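Local coordinates for putative capsular polysaccharide biosynthesis protein (Streptococcus pneumoniae serotype 4, PDB 6EWR) that probably acts as a pyridoxal phosphate-dependent aminotransferase of the DegT/DnrJ/EryC1 family, thought to serve in making capsular polysaccharide, at residues L320-V325 against Y374-N379. Numbering follows the deposited sequence.
Sequences LYITRV and YAFFEN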
loop_
_atom_site.group_PDB
_atom_site.type_symbol
_atom_site.label_atom_id
_atom_site.label_comp_id
_atom_site.label_asym_id
_atom_site.label_seq_id
_atom_site.Cartn_x
_atom_site.Cartn_y
_atom_site.Cartn_z
ATOM N N LEU A 320 13.328 -5.699 20.462
ATOM C CA LEU A 320 14.399 -6.635 20.055
ATOM C C LEU A 320 15.436 -6.765 21.175
ATOM O O LEU A 320 15.839 -5.764 21.756
ATOM C CB LEU A 320 15.083 -6.129 18.795
ATOM C CG LEU A 320 14.240 -6.051 17.514
ATOM C CD1 LEU A 320 15.022 -5.426 16.368
ATOM C CD2 LEU A 320 13.753 -7.421 17.061
ATOM N N TYR A 321 15.857 -7.984 21.497
ATOM C CA TYR A 321 16.973 -8.186 22.417
ATOM C C TYR A 321 18.287 -8.229 21.630
ATOM O O TYR A 321 18.872 -9.271 21.392
ATOM C CB TYR A 321 16.769 -9.410 23.321
ATOM C CG TYR A 321 17.571 -9.336 24.617
ATOM C CD1 TYR A 321 17.243 -8.413 25.585
ATOM C CD2 TYR A 321 18.666 -10.173 24.861
ATOM C CE1 TYR A 321 17.986 -8.307 26.763
ATOM C CE2 TYR A 321 19.407 -10.074 26.041
ATOM C CZ TYR A 321 19.063 -9.138 26.981
ATOM O OH TYR A 321 19.763 -9.021 28.152
ATOM N N ILE A 322 18.725 -7.053 21.234
ATOM C CA ILE A 322 20.009 -6.854 20.596
ATOM C C ILE A 322 21.115 -7.082 21.624
ATOM O O ILE A 322 21.050 -6.533 22.741
ATOM C CB ILE A 322 20.122 -5.403 20.056
ATOM C CG1 ILE A 322 19.037 -5.036 19.060
ATOM C CG2 ILE A 322 21.546 -5.040 19.662
ATOM C CD1 ILE A 322 19.346 -5.034 17.585
ATOM N N THR A 323 22.100 -7.924 21.266
ATOM C CA THR A 323 23.292 -8.159 22.078
ATOM C C THR A 323 24.493 -8.108 21.185
ATOM O O THR A 323 24.367 -8.386 19.976
ATOM C CB THR A 323 23.277 -9.551 22.781
ATOM O OG1 THR A 323 23.771 -10.594 21.907
ATOM C CG2 THR A 323 21.846 -9.913 23.284
ATOM N N ARG A 324 25.648 -7.770 21.754
ATOM C CA ARG A 324 26.924 -7.918 21.056
ATOM C C ARG A 324 27.853 -8.769 21.886
ATOM O O ARG A 324 27.916 -8.605 23.105
ATOM C CB ARG A 324 27.562 -6.564 20.796
ATOM C CG ARG A 324 26.681 -5.641 19.955
ATOM C CD ARG A 324 27.310 -4.267 19.883
ATOM N NE ARG A 324 28.620 -4.321 19.217
ATOM C CZ ARG A 324 29.580 -3.405 19.323
ATOM N NH1 ARG A 324 29.415 -2.317 20.073
ATOM N NH2 ARG A 324 30.722 -3.586 18.653
ATOM N N VAL A 325 28.553 -9.701 21.244
ATOM C CA VAL A 325 29.456 -10.627 21.953
ATOM C C VAL A 325 30.887 -10.089 21.872
ATOM O O VAL A 325 31.435 -9.914 20.786
ATOM C CB VAL A 325 29.359 -12.061 21.380
ATOM C CG1 VAL A 325 30.054 -13.067 22.288
ATOM C CG2 VAL A 325 27.897 -12.453 21.226
ATOM N N TYR A 374 29.874 -0.762 11.160
ATOM C CA TYR A 374 30.344 -2.109 10.836
ATOM C C TYR A 374 30.726 -2.863 12.107
ATOM O O TYR A 374 30.430 -4.044 12.220
ATOM C CB TYR A 374 31.542 -2.084 9.872
ATOM C CG TYR A 374 32.120 -3.469 9.585
ATOM C CD1 TYR A 374 33.015 -4.045 10.482
ATOM C CD2 TYR A 374 31.722 -4.212 8.485
ATOM C CE1 TYR A 374 33.530 -5.314 10.274
ATOM C CE2 TYR A 374 32.226 -5.491 8.266
ATOM C CZ TYR A 374 33.134 -6.041 9.164
ATOM O OH TYR A 374 33.643 -7.306 8.962
ATOM N N ALA A 375 31.411 -2.182 13.031
ATOM C CA ALA A 375 31.806 -2.777 14.292
ATOM C C ALA A 375 30.599 -3.236 15.143
ATOM O O ALA A 375 30.645 -4.300 15.786
ATOM C CB ALA A 375 32.684 -1.811 15.091
ATOM N N PHE A 376 29.537 -2.433 15.143
ATOM C CA PHE A 376 28.244 -2.825 15.750
ATOM C C PHE A 376 27.706 -4.128 15.117
ATOM O O PHE A 376 27.384 -5.083 15.819
ATOM C CB PHE A 376 27.229 -1.699 15.570
ATOM C CG PHE A 376 25.963 -1.903 16.323
ATOM C CD1 PHE A 376 25.871 -1.555 17.667
ATOM C CD2 PHE A 376 24.859 -2.456 15.694
ATOM C CE1 PHE A 376 24.705 -1.762 18.368
ATOM C CE2 PHE A 376 23.684 -2.672 16.389
ATOM C CZ PHE A 376 23.606 -2.325 17.738
ATOM N N PHE A 377 27.653 -4.145 13.785
ATOM C CA PHE A 377 27.150 -5.287 13.028
ATOM C C PHE A 377 27.952 -6.552 13.269
ATOM O O PHE A 377 27.384 -7.608 13.505
ATOM C CB PHE A 377 27.149 -4.954 11.529
ATOM C CG PHE A 377 27.123 -6.160 10.610
ATOM C CD1 PHE A 377 26.006 -6.989 10.554
ATOM C CD2 PHE A 377 28.203 -6.444 9.782
ATOM C CE1 PHE A 377 25.979 -8.094 9.711
ATOM C CE2 PHE A 377 28.192 -7.538 8.935
ATOM C CZ PHE A 377 27.071 -8.371 8.896
ATOM N N GLU A 378 29.273 -6.421 13.184
ATOM C CA GLU A 378 30.225 -7.543 13.237
ATOM C C GLU A 378 29.919 -8.573 14.308
ATOM O O GLU A 378 29.918 -9.768 14.032
ATOM C CB GLU A 378 31.642 -7.008 13.451
ATOM C CG GLU A 378 32.755 -8.020 13.191
ATOM C CD GLU A 378 34.138 -7.447 13.398
ATOM O OE1 GLU A 378 34.337 -6.606 14.301
ATOM O OE2 GLU A 378 35.054 -7.907 12.674
ATOM N N ASN A 379 29.656 -8.110 15.530
ATOM C CA ASN A 379 29.445 -9.007 16.662
ATOM C C ASN A 379 28.024 -8.985 17.256
ATOM O O ASN A 379 27.795 -9.467 18.373
ATOM C CB ASN A 379 30.544 -8.763 17.723
ATOM C CG ASN A 379 30.503 -7.383 18.329
ATOM O OD1 ASN A 379 29.830 -6.475 17.816
ATOM N ND2 ASN A 379 31.225 -7.211 19.451
#
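Arg324 takes hold of Asn379 side-on, sending two hydrogen bonds to one oxygen. Arg324 NE lies 2.8 Å from Asn379 OD1, and this is the straighter bond, at 157°. Arg324 NH2 reaches the same OD1 at 3.1 Å. OD1 sits in the guanidinium plane, while the two donors approach from opposite faces of the amide, which stands 75° from the guanidinium. A bend at chi3 (62°) brings Arg324 NH2 within a weak hydrogen bond of Ala375 O, at 3.0 Å.

The other half of the amide serves the neighbouring residue. Asn379 ND2 donates to Val325 O at 3.0 Å, meeting that carbonyl from above its plane. Both ends of the amide are engaged, which should fix how it is turned. A backbone hydrogen bond from Val325 N to Asn379 O, also 3.0 Å, carries the antiparallel pairing of Tyr321 with Leu383 and Thr323 with Ile381 one step further.

Apolar packing lies beside this polar network. The Phe376 ring meets Ile322 CG2 through CZ at 3.9 Å and Arg324 CD through CD1 at 3.8 Å. Phe376 CA lies over one guanidinium face, near its rim. Ile322's side chain is about 6 Å from that of Tyr351, a pyridoxal phosphate-binding residue.

The contact thus joins helix 371-378, running nearly perpendicular to strand 321-325, to the small antiparallel sheet that strand 380-383 enters just after Asn379. Strand 321-325 is the middle one, between 304-306 and 380-383; Thr323 OG1 bonds to Ile381 O, and Phe401 of helix 391-408 packs on Thr323 and Val325.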